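Local coordinates for UDP-L-Rhamnose Synthase (Acanthamoeba polyphaga mimivirus, PDB 7JID), which probably takes part in making UDP-L-rhamnose, and binds NADP and a UDP-linked 6-deoxyhexose in neighbouring pockets, at residues H103-G108 against L158-R163; F126-K131 against T211-F216; P132-S137 against K254-N259. All coordinates share one frame; numbering follows the deposited sequence. Where two conformers were deposited one is given.

In the fold
From the N terminus the chain runs through strand 103-109, then the long loop holding 126-131 and 132-137, then helix 138-150 and strand 157-162. Interaction 1 closes this first excursion by pairing the two strands, a beta-alpha-beta crossover of the parallel sheet. Interaction 2 returns strand 212-215, the outermost on that side, to the loop at 126-131. Interaction 3 brings the loop at 254-259 back to 132-137, before helix 138-150. All three first segments precede the second ones, and in the same order, so the closures cross and none nests. Together they tie the sheet core, its edge and the UDP-sugar site; Arg-161 joins interactions 1 and 2 by hydrogen bonds to Asn-215 and Thr-127.

Interaction 1: H103-G108 against L158-R163; sequences HLTYLG and LNLRIR. With NAP (NADP nicotinamide-adenine-dinucleotide phosphate), chain D.
The carbonyl oxygen of Leu-158 receives the backbone N of Tyr-106 at 2.7 Å, and the CA-H of Thr-105 approaches the same oxygen. Leu-158 N gives a straight bond to Leu-104 O (2.8 Å) and Leu-160 N another to Tyr-106 O, while the last, Gly-108 N to Leu-160 O, is bent to 134°. These are adjacent parallel strands inside the Rossmann-type sheet, 157-162 being next to its edge strand, and their side chains divide by chemistry. On the face of Thr-105, Leu-107, Leu-158 and Leu-160 the packing is mostly apolar: Leu-107, its CG opposite the backbone N (chi1 -164°), touches Leu-160 CB with CD1, which also comes to 3.7 Å from Ile-162 CG2, while Leu-107 CG is 3.9 Å from C1D of the NADP ribose. On the other face Tyr-106 and Asn-159 run side by side, ring and amide planes 25° apart, with Asn-159 OD1 at the ring edge, 3.2 Å from Tyr-106 CD2. The amide nitrogen of Asn-159 is bonded to Thr-213 and Asp-147, and the Tyr-106 hydroxyl to Lys-143 on helix 138-150. The contact thus pairs an apolar face beside the cofactor with a buried polar one, where that nitrogen and hydroxyl find partners in neighbouring parts.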
# COMPACT_ATOMS: atom_id res chain seq x y z
N HIS A 103 9.70 4.18 20.88
CA HIS A 103 10.43 4.63 19.67
C HIS A 103 10.59 3.45 18.71
O HIS A 103 11.01 2.37 19.13
CB HIS A 103 11.78 5.21 20.09
CG HIS A 103 12.61 5.65 18.94
ND1 HIS A 103 13.34 4.77 18.18
CD2 HIS A 103 12.77 6.87 18.41
CE1 HIS A 103 13.92 5.45 17.20
NE2 HIS A 103 13.60 6.75 17.32
N LEU A 104 10.31 3.68 17.42
CA LEU A 104 10.47 2.68 16.34
C LEU A 104 11.52 3.20 15.37
O LEU A 104 11.39 4.33 14.91
CB LEU A 104 9.14 2.48 15.62
CG LEU A 104 9.17 1.59 14.37
CD1 LEU A 104 9.58 0.18 14.73
CD2 LEU A 104 7.81 1.61 13.73
N THR A 105 12.48 2.34 15.05
CA THR A 105 13.38 2.51 13.89
C THR A 105 12.85 1.61 12.77
O THR A 105 12.85 0.41 12.94
CB THR A 105 14.84 2.21 14.23
OG1 THR A 105 15.24 2.98 15.37
CG2 THR A 105 15.73 2.52 13.05
N TYR A 106 12.50 2.24 11.66
CA TYR A 106 12.12 1.56 10.41
C TYR A 106 13.28 1.69 9.41
O TYR A 106 13.60 2.77 8.99
CB TYR A 106 10.81 2.13 9.86
CG TYR A 106 10.57 1.77 8.42
CD1 TYR A 106 10.33 0.45 8.05
CD2 TYR A 106 10.55 2.75 7.46
CE1 TYR A 106 10.14 0.12 6.72
CE2 TYR A 106 10.37 2.44 6.12
CZ TYR A 106 10.11 1.12 5.77
OH TYR A 106 9.95 0.74 4.47
N LEU A 107 13.88 0.56 9.04
CA LEU A 107 14.93 0.57 7.98
C LEU A 107 14.24 0.50 6.62
O LEU A 107 13.66 -0.56 6.30
CB LEU A 107 15.91 -0.58 8.16
CG LEU A 107 17.21 -0.40 7.36
CD1 LEU A 107 17.89 0.92 7.63
CD2 LEU A 107 18.17 -1.54 7.67
N GLY A 108 14.13 1.66 5.96
CA GLY A 108 13.50 1.78 4.63
C GLY A 108 14.54 1.79 3.53
O GLY A 108 15.57 1.12 3.60
N LEU A 158 11.66 6.65 13.37
CA LEU A 158 12.90 6.95 12.65
C LEU A 158 12.86 6.17 11.33
O LEU A 158 12.97 4.93 11.40
CB LEU A 158 14.12 6.58 13.50
CG LEU A 158 15.49 6.90 12.91
CD1 LEU A 158 15.63 8.39 12.65
CD2 LEU A 158 16.57 6.35 13.82
N ASN A 159 12.77 6.86 10.21
CA ASN A 159 12.69 6.27 8.85
C ASN A 159 14.04 6.45 8.17
O ASN A 159 14.33 7.53 7.68
CB ASN A 159 11.48 6.84 8.13
CG ASN A 159 11.50 6.54 6.65
OD1 ASN A 159 11.80 5.42 6.27
ND2 ASN A 159 11.10 7.52 5.86
N LEU A 160 14.82 5.40 8.08
CA LEU A 160 16.19 5.49 7.52
C LEU A 160 16.20 4.95 6.08
O LEU A 160 15.77 3.81 5.84
CB LEU A 160 17.20 4.71 8.37
CG LEU A 160 17.34 5.23 9.80
CD1 LEU A 160 18.35 4.40 10.55
CD2 LEU A 160 17.64 6.72 9.85
N ARG A 161 16.54 5.80 5.13
CA ARG A 161 16.65 5.37 3.72
C ARG A 161 18.06 4.89 3.36
O ARG A 161 18.99 5.69 3.10
CB ARG A 161 16.24 6.56 2.85
CG ARG A 161 14.81 7.03 3.01
CD ARG A 161 14.65 8.14 2.01
NE ARG A 161 13.40 8.83 2.02
CZ ARG A 161 13.22 10.09 1.63
NH1 ARG A 161 14.26 10.85 1.33
NH2 ARG A 161 11.99 10.58 1.61
N ILE A 162 18.29 3.57 3.41
CA ILE A 162 19.57 2.99 2.94
C ILE A 162 19.43 2.68 1.45
O ILE A 162 18.30 2.52 0.97
CB ILE A 162 20.00 1.76 3.76
CG1 ILE A 162 18.95 0.65 3.69
CG2 ILE A 162 20.34 2.19 5.18
CD1 ILE A 162 19.54 -0.71 4.02
N ARG A 163 20.56 2.54 0.81
CA ARG A 163 20.58 2.01 -0.57
C ARG A 163 21.73 1.06 -0.75
O ARG A 163 22.83 1.31 -0.21
CB ARG A 163 20.73 3.14 -1.59
CG ARG A 163 19.61 4.15 -1.53
CD ARG A 163 19.68 5.18 -2.65
NE ARG A 163 19.38 4.56 -3.94
CZ ARG A 163 20.12 4.56 -5.05
NH1 ARG A 163 21.38 4.95 -5.02
NH2 ARG A 163 19.65 4.04 -6.15
PA NAP D . 16.48 -10.28 4.55
O1A NAP D . 17.76 -11.01 4.87
O2A NAP D . 15.52 -10.90 3.58
O5B NAP D . 15.82 -10.06 5.98
C5B NAP D . 14.45 -9.71 6.09
C4B NAP D . 13.76 -10.28 7.33
O4B NAP D . 12.45 -9.76 7.48
C3B NAP D . 13.67 -11.79 7.18
O3B NAP D . 14.19 -12.29 8.43
C2B NAP D . 12.17 -12.02 7.04
O2B NAP D . 11.82 -13.16 7.76
C1B NAP D . 11.54 -10.81 7.74
N9A NAP D . 10.18 -10.44 7.40
C8A NAP D . 9.71 -10.12 6.21
N7A NAP D . 8.42 -9.79 6.28
C5A NAP D . 8.06 -9.91 7.57
C6A NAP D . 6.84 -9.75 8.26
N6A NAP D . 5.77 -9.37 7.60
N1A NAP D . 6.86 -10.00 9.61
C2A NAP D . 8.00 -10.36 10.22
N3A NAP D . 9.19 -10.56 9.64
C4A NAP D . 9.23 -10.32 8.31
O3 NAP D . 16.66 -8.77 4.02
PN NAP D . 17.68 -7.64 4.58
O1N NAP D . 18.46 -7.33 3.31
O2N NAP D . 18.27 -7.89 5.90
O5D NAP D . 16.69 -6.41 4.67
C5D NAP D . 15.96 -5.90 5.77
C4D NAP D . 14.81 -5.00 5.20
O4D NAP D . 14.99 -3.72 5.69
C3D NAP D . 14.97 -4.91 3.69
O3D NAP D . 13.80 -4.29 3.04
C2D NAP D . 16.29 -4.12 3.79
O2D NAP D . 16.78 -3.42 2.63
C1D NAP D . 16.01 -3.12 4.88
P2B NAP D . 11.10 -14.39 7.06
O1X NAP D . 12.10 -15.17 6.32
O2X NAP D . 10.70 -15.12 8.36
O3X NAP D . 9.91 -14.00 6.18

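Interaction 2: F126-K131 against T211-F216; sequences FTENDK and TGTFNF
Glu-128 reaches across to the edge strand and takes the backbone N of Asn-215 on its OE2, at 2.9 Å and nearly straight (163°). The donor arrives on the anti side of the carboxylate, a little out of its plane. Two torsions deliver the group. The first, with CG beside the backbone N and opposite the carbonyl carbon, puts CG against Thr-213, and the bend at chi2 (79°) then brings the carboxylate to Asn-215 N. CG sits 3.1 Å from Thr-213 O, and both CB and CG rest on the Thr-213 methyl, CG2, at 3.9 Å. A water donates to OE2 as well and, at 2.9 Å, to Asn-215 O, so Glu-128 OE2 grips Asn-215 twice, directly at N and through the water at O.

The side chain of Asn-215 crosses the glutamate at a slant, carboxylate and amide planes 31° apart. Its CG also stands opposite its own carbonyl carbon, turning the amide toward the loop, where ND2 comes to 2.8 Å from Phe-126 O; OD1 is bonded to Arg-161 and ND2 to the carbonyl of Asn-263.

The loop is itself shaped by a type I turn from Thr-127 to Asp-130. Asp-130 OD2 accepts the Thr-127 N from above its carboxylate plane, and the Thr-127 hydroxyl oxygen accepts the Asp-130 N in a weak bond. Lys-266 of helix 265-270 touches Glu-128 and bonds Thr-213 O. The arrangement is that of a loop covering the outermost strand of a parallel, Rossmann-type sheet, with a side chain bonding to the edge backbone.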
# COMPACT_ATOMS: atom_id res chain seq x y z
N PHE A 126 18.35 14.11 -3.75
CA PHE A 126 16.98 14.05 -3.21
C PHE A 126 17.06 14.25 -1.70
O PHE A 126 17.98 13.70 -1.04
CB PHE A 126 16.30 12.75 -3.62
CG PHE A 126 16.04 12.73 -5.10
CD1 PHE A 126 14.90 13.34 -5.62
CD2 PHE A 126 16.94 12.15 -5.97
CE1 PHE A 126 14.70 13.36 -6.98
CE2 PHE A 126 16.72 12.15 -7.34
CZ PHE A 126 15.57 12.74 -7.84
N THR A 127 16.14 15.06 -1.19
CA THR A 127 16.04 15.36 0.24
C THR A 127 15.03 14.44 0.94
O THR A 127 14.20 13.75 0.29
CB THR A 127 15.71 16.84 0.47
OG1 THR A 127 14.35 16.96 0.07
CG2 THR A 127 16.67 17.74 -0.29
N GLU A 128 15.02 14.55 2.27
CA GLU A 128 14.10 13.79 3.13
C GLU A 128 12.67 14.18 2.80
O GLU A 128 11.78 13.30 2.82
CB GLU A 128 14.43 14.00 4.60
CG GLU A 128 15.68 13.26 4.99
CD GLU A 128 17.03 13.87 4.63
OE1 GLU A 128 17.04 15.08 4.24
OE2 GLU A 128 18.04 13.23 4.87
N ASN A 129 12.44 15.45 2.46
CA ASN A 129 11.08 15.96 2.16
C ASN A 129 10.61 15.61 0.75
O ASN A 129 9.39 15.69 0.51
CB ASN A 129 11.02 17.47 2.38
CG ASN A 129 9.63 18.03 2.21
OD1 ASN A 129 8.73 17.72 2.99
ND2 ASN A 129 9.47 18.91 1.22
N ASP A 130 11.50 15.20 -0.15
CA ASP A 130 11.20 14.97 -1.57
C ASP A 130 10.27 13.75 -1.70
O ASP A 130 10.41 12.76 -0.93
CB ASP A 130 12.47 14.76 -2.40
CG ASP A 130 13.11 16.03 -2.88
OD1 ASP A 130 12.40 17.09 -3.00
OD2 ASP A 130 14.31 15.99 -3.11
N LYS A 131 9.33 13.85 -2.62
CA LYS A 131 8.40 12.74 -2.92
C LYS A 131 9.10 11.77 -3.86
O LYS A 131 9.93 12.15 -4.66
CB LYS A 131 7.13 13.25 -3.62
CG LYS A 131 6.52 14.49 -2.99
CD LYS A 131 6.27 14.36 -1.52
CE LYS A 131 5.24 15.37 -1.05
NZ LYS A 131 3.89 15.02 -1.55
N THR A 211 13.98 10.93 15.71
CA THR A 211 12.83 10.51 14.87
C THR A 211 12.88 11.28 13.56
O THR A 211 13.71 12.18 13.43
CB THR A 211 11.46 10.63 15.55
OG1 THR A 211 11.18 12.00 15.85
CG2 THR A 211 11.39 9.74 16.76
N GLY A 212 12.03 10.89 12.62
CA GLY A 212 11.94 11.57 11.33
C GLY A 212 12.53 10.73 10.21
O GLY A 212 13.05 9.66 10.47
N THR A 213 12.57 11.31 9.03
CA THR A 213 13.19 10.65 7.85
C THR A 213 14.65 11.12 7.76
O THR A 213 14.92 12.31 7.89
CB THR A 213 12.40 10.94 6.59
OG1 THR A 213 11.12 10.31 6.75
CG2 THR A 213 13.05 10.41 5.34
N PHE A 214 15.55 10.20 7.46
CA PHE A 214 16.97 10.51 7.14
C PHE A 214 17.38 9.69 5.93
O PHE A 214 17.34 8.44 5.98
CB PHE A 214 17.91 10.20 8.29
CG PHE A 214 17.78 11.13 9.47
CD1 PHE A 214 18.75 12.10 9.71
CD2 PHE A 214 16.77 10.95 10.40
CE1 PHE A 214 18.65 12.92 10.83
CE2 PHE A 214 16.65 11.80 11.50
CZ PHE A 214 17.62 12.75 11.73
N ASN A 215 17.93 10.36 4.94
CA ASN A 215 18.77 9.71 3.91
C ASN A 215 19.97 9.11 4.65
O ASN A 215 20.60 9.79 5.46
CB ASN A 215 19.15 10.72 2.83
CG ASN A 215 17.99 11.10 1.95
OD1 ASN A 215 17.03 10.35 1.79
ND2 ASN A 215 18.04 12.32 1.40
N PHE A 216 20.24 7.85 4.42
CA PHE A 216 21.11 7.04 5.28
C PHE A 216 22.08 6.27 4.39
O PHE A 216 22.27 5.07 4.54
CB PHE A 216 20.29 6.17 6.21
CG PHE A 216 21.04 5.91 7.48
CD1 PHE A 216 21.19 6.91 8.42
CD2 PHE A 216 21.48 4.64 7.76
CE1 PHE A 216 21.86 6.62 9.61
CE2 PHE A 216 22.18 4.37 8.93
CZ PHE A 216 22.32 5.37 9.86
O HOH W 1 20.59 12.71 5.51

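Interaction 3: P132-S137 against K254-N259; sequences PNFFGS and KADRSN. With AWU ([[(2~{R},3~{S},4~{R},5~{R})-5-[2,4-bis(oxidanylidene)pyrimidin-1-yl]-3,4-bis(oxidanyl)oxolan-2-yl]methoxy-oxidanyl-phosphoryl] [(2~{R},3~{R},4~{R},5~{R},6~{S})-6-methyl-3,4,5-tris(oxidanyl)oxan-2-yl] hydrogen phosphate), chain C.
Phe-134 lays one ring face over Ser-258, whose CA stands 3.8 Å from the ring centroid and 15° off the normal, a CH-pi contact. Gly-136 N lies over the centre of the opposite face, so the ring is sandwiched between its own loop and the other segment. An extended first torsion (chi1 178°) carries the ring across, its CZ reaching 3.4 Å from Arg-257 C and its edge meeting the backbone of Asp-256. Beyond the ring, Asp-256 N donates to Gly-136 O at 3.0 Å, from well above the carbonyl plane and bent to 141°, and the CB atoms of Ser-137 and Ala-255 touch at 3.7 Å.

Ser-137 is the N-cap of helix 138-150, its hydroxyl accepting from Ser-140 N; this helix carries the YxxxK sequence characteristic of the short-chain dehydrogenase/reductase superfamily, and Tyr-139 bonds the UDP-sugar. The side chain of Arg-257 leaves the backbone away from 132-137, and its guanidinium reaches that ligand. Its NE and NH2 both donate to O1A of the diphosphate, at 2.9 and 2.8 Å, with the phosphate at the edge of the guanidinium plane. NH1 turns back to its neighbour's carbonyl, Asp-256 O, and forms a salt bridge with Asp-71, which together probably fix the rotation of the group. Asp-256 OD1 receives the Arg-257 N at 2.8 Å and forms a salt bridge with Arg-246.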
# COMPACT_ATOMS: atom_id res chain seq x y z
N PRO A 132 8.73 10.48 -3.84
CA PRO A 132 9.25 9.53 -4.83
C PRO A 132 9.05 10.00 -6.28
O PRO A 132 8.02 10.62 -6.57
CB PRO A 132 8.41 8.28 -4.57
CG PRO A 132 8.06 8.38 -3.10
CD PRO A 132 7.79 9.86 -2.89
N ASN A 133 10.04 9.74 -7.11
CA ASN A 133 9.93 10.00 -8.56
C ASN A 133 10.43 8.82 -9.36
O ASN A 133 10.60 8.96 -10.57
CB ASN A 133 10.63 11.30 -8.96
CG ASN A 133 12.12 11.13 -9.10
OD1 ASN A 133 12.73 10.28 -8.43
ND2 ASN A 133 12.70 11.86 -10.03
N PHE A 134 10.71 7.68 -8.73
CA PHE A 134 11.08 6.44 -9.44
C PHE A 134 10.00 5.37 -9.23
O PHE A 134 9.72 5.03 -8.07
CB PHE A 134 12.47 5.93 -9.05
CG PHE A 134 12.83 4.64 -9.72
CD1 PHE A 134 13.14 4.58 -11.08
CD2 PHE A 134 12.80 3.46 -9.03
CE1 PHE A 134 13.41 3.36 -11.69
CE2 PHE A 134 13.11 2.25 -9.62
CZ PHE A 134 13.43 2.20 -10.95
N PHE A 135 9.49 4.84 -10.33
CA PHE A 135 8.35 3.90 -10.29
C PHE A 135 8.65 2.67 -11.13
O PHE A 135 7.70 2.02 -11.53
CB PHE A 135 7.06 4.62 -10.68
CG PHE A 135 6.84 5.92 -9.96
CD1 PHE A 135 6.43 5.93 -8.63
CD2 PHE A 135 6.96 7.14 -10.61
CE1 PHE A 135 6.21 7.12 -7.96
CE2 PHE A 135 6.74 8.34 -9.92
CZ PHE A 135 6.35 8.33 -8.60
N GLY A 136 9.93 2.37 -11.38
CA GLY A 136 10.31 1.36 -12.38
C GLY A 136 10.45 -0.05 -11.86
O GLY A 136 10.79 -0.99 -12.66
N SER A 137 10.22 -0.30 -10.57
CA SER A 137 10.10 -1.67 -10.02
C SER A 137 8.87 -1.66 -9.09
O SER A 137 8.56 -0.62 -8.47
CB SER A 137 11.33 -2.14 -9.31
OG SER A 137 11.55 -1.37 -8.13
N LYS A 254 13.53 -8.36 -14.72
CA LYS A 254 12.04 -8.26 -14.72
C LYS A 254 11.59 -6.83 -14.39
O LYS A 254 10.41 -6.56 -14.52
CB LYS A 254 11.42 -9.20 -13.68
CG LYS A 254 11.79 -10.67 -13.82
CD LYS A 254 11.70 -11.22 -15.22
CE LYS A 254 12.13 -12.68 -15.27
NZ LYS A 254 12.56 -13.09 -16.62
N ALA A 255 12.48 -5.98 -13.91
CA ALA A 255 12.13 -4.61 -13.49
C ALA A 255 13.37 -3.73 -13.71
O ALA A 255 14.50 -4.26 -13.77
CB ALA A 255 11.71 -4.62 -12.02
N ASP A 256 13.16 -2.43 -13.77
CA ASP A 256 14.27 -1.45 -13.76
C ASP A 256 14.84 -1.29 -12.34
O ASP A 256 14.43 -2.04 -11.43
CB ASP A 256 13.75 -0.10 -14.24
CG ASP A 256 14.78 0.84 -14.86
OD1 ASP A 256 16.00 0.51 -14.86
OD2 ASP A 256 14.35 1.90 -15.37
N ARG A 257 15.88 -0.48 -12.24
CA ARG A 257 16.62 -0.23 -10.97
C ARG A 257 16.74 1.27 -10.75
O ARG A 257 16.89 2.08 -11.70
CB ARG A 257 17.98 -0.92 -10.92
CG ARG A 257 17.97 -2.44 -10.99
CD ARG A 257 17.23 -3.05 -9.84
NE ARG A 257 17.38 -4.50 -9.78
CZ ARG A 257 16.52 -5.38 -10.27
NH1 ARG A 257 15.45 -4.99 -10.95
NH2 ARG A 257 16.75 -6.66 -10.05
N SER A 258 16.59 1.66 -9.49
CA SER A 258 16.71 3.06 -9.03
C SER A 258 18.19 3.49 -9.09
O SER A 258 19.07 2.73 -8.64
CB SER A 258 16.25 3.14 -7.61
OG SER A 258 16.49 4.41 -7.05
N ASN A 259 18.44 4.68 -9.62
CA ASN A 259 19.80 5.28 -9.63
C ASN A 259 19.67 6.71 -9.17
O ASN A 259 18.93 7.46 -9.86
CB ASN A 259 20.44 5.22 -11.03
CG ASN A 259 20.73 3.80 -11.43
OD1 ASN A 259 21.71 3.22 -11.02
ND2 ASN A 259 19.85 3.23 -12.25
PA AWU C . 20.26 -6.20 -7.79
O1A AWU C . 19.21 -6.55 -8.78
O2A AWU C . 21.25 -7.27 -7.38
O3A AWU C . 19.77 -5.74 -6.30
PB AWU C . 18.31 -5.10 -5.89
O1B AWU C . 17.86 -3.89 -6.76
O2B AWU C . 17.32 -6.27 -5.68
O3B AWU C . 18.76 -4.48 -4.49
C5' AWU C . 16.71 -3.36 -1.72
O5' AWU C . 17.60 -4.11 -2.52
C4' AWU C . 17.37 -2.05 -1.31
O4' AWU C . 16.44 -1.18 -0.63
C3' AWU C . 17.86 -1.36 -2.54
O3' AWU C . 18.71 -0.32 -2.13
C2' AWU C . 18.72 -2.25 -3.43
C1' AWU C . 18.09 -3.55 -3.67
N1 AWU C . 23.27 -5.10 -11.88
C2 AWU C . 24.22 -5.22 -12.88
O2 AWU C . 25.14 -4.39 -12.97
N3 AWU C . 24.19 -6.34 -13.67
C4 AWU C . 23.18 -7.25 -13.59
O4 AWU C . 23.25 -8.29 -14.36
C5 AWU C . 22.24 -7.14 -12.57
C6 AWU C . 22.22 -6.00 -11.77
C1C AWU C . 23.27 -3.91 -10.98
C2C AWU C . 21.94 -3.19 -10.80
C3C AWU C . 22.10 -2.57 -9.39
C4C AWU C . 22.95 -3.60 -8.72
C5C AWU C . 22.24 -4.47 -7.69
C6' AWU C . 16.42 -4.27 -0.52
O2' AWU C . 19.90 -2.57 -2.72
O2C AWU C . 21.83 -2.19 -11.79
O3C AWU C . 22.87 -1.39 -9.44
O4C AWU C . 23.44 -4.50 -9.70
O5C AWU C . 21.04 -4.96 -8.34
O HOH W 2 14.36 -0.50 -8.05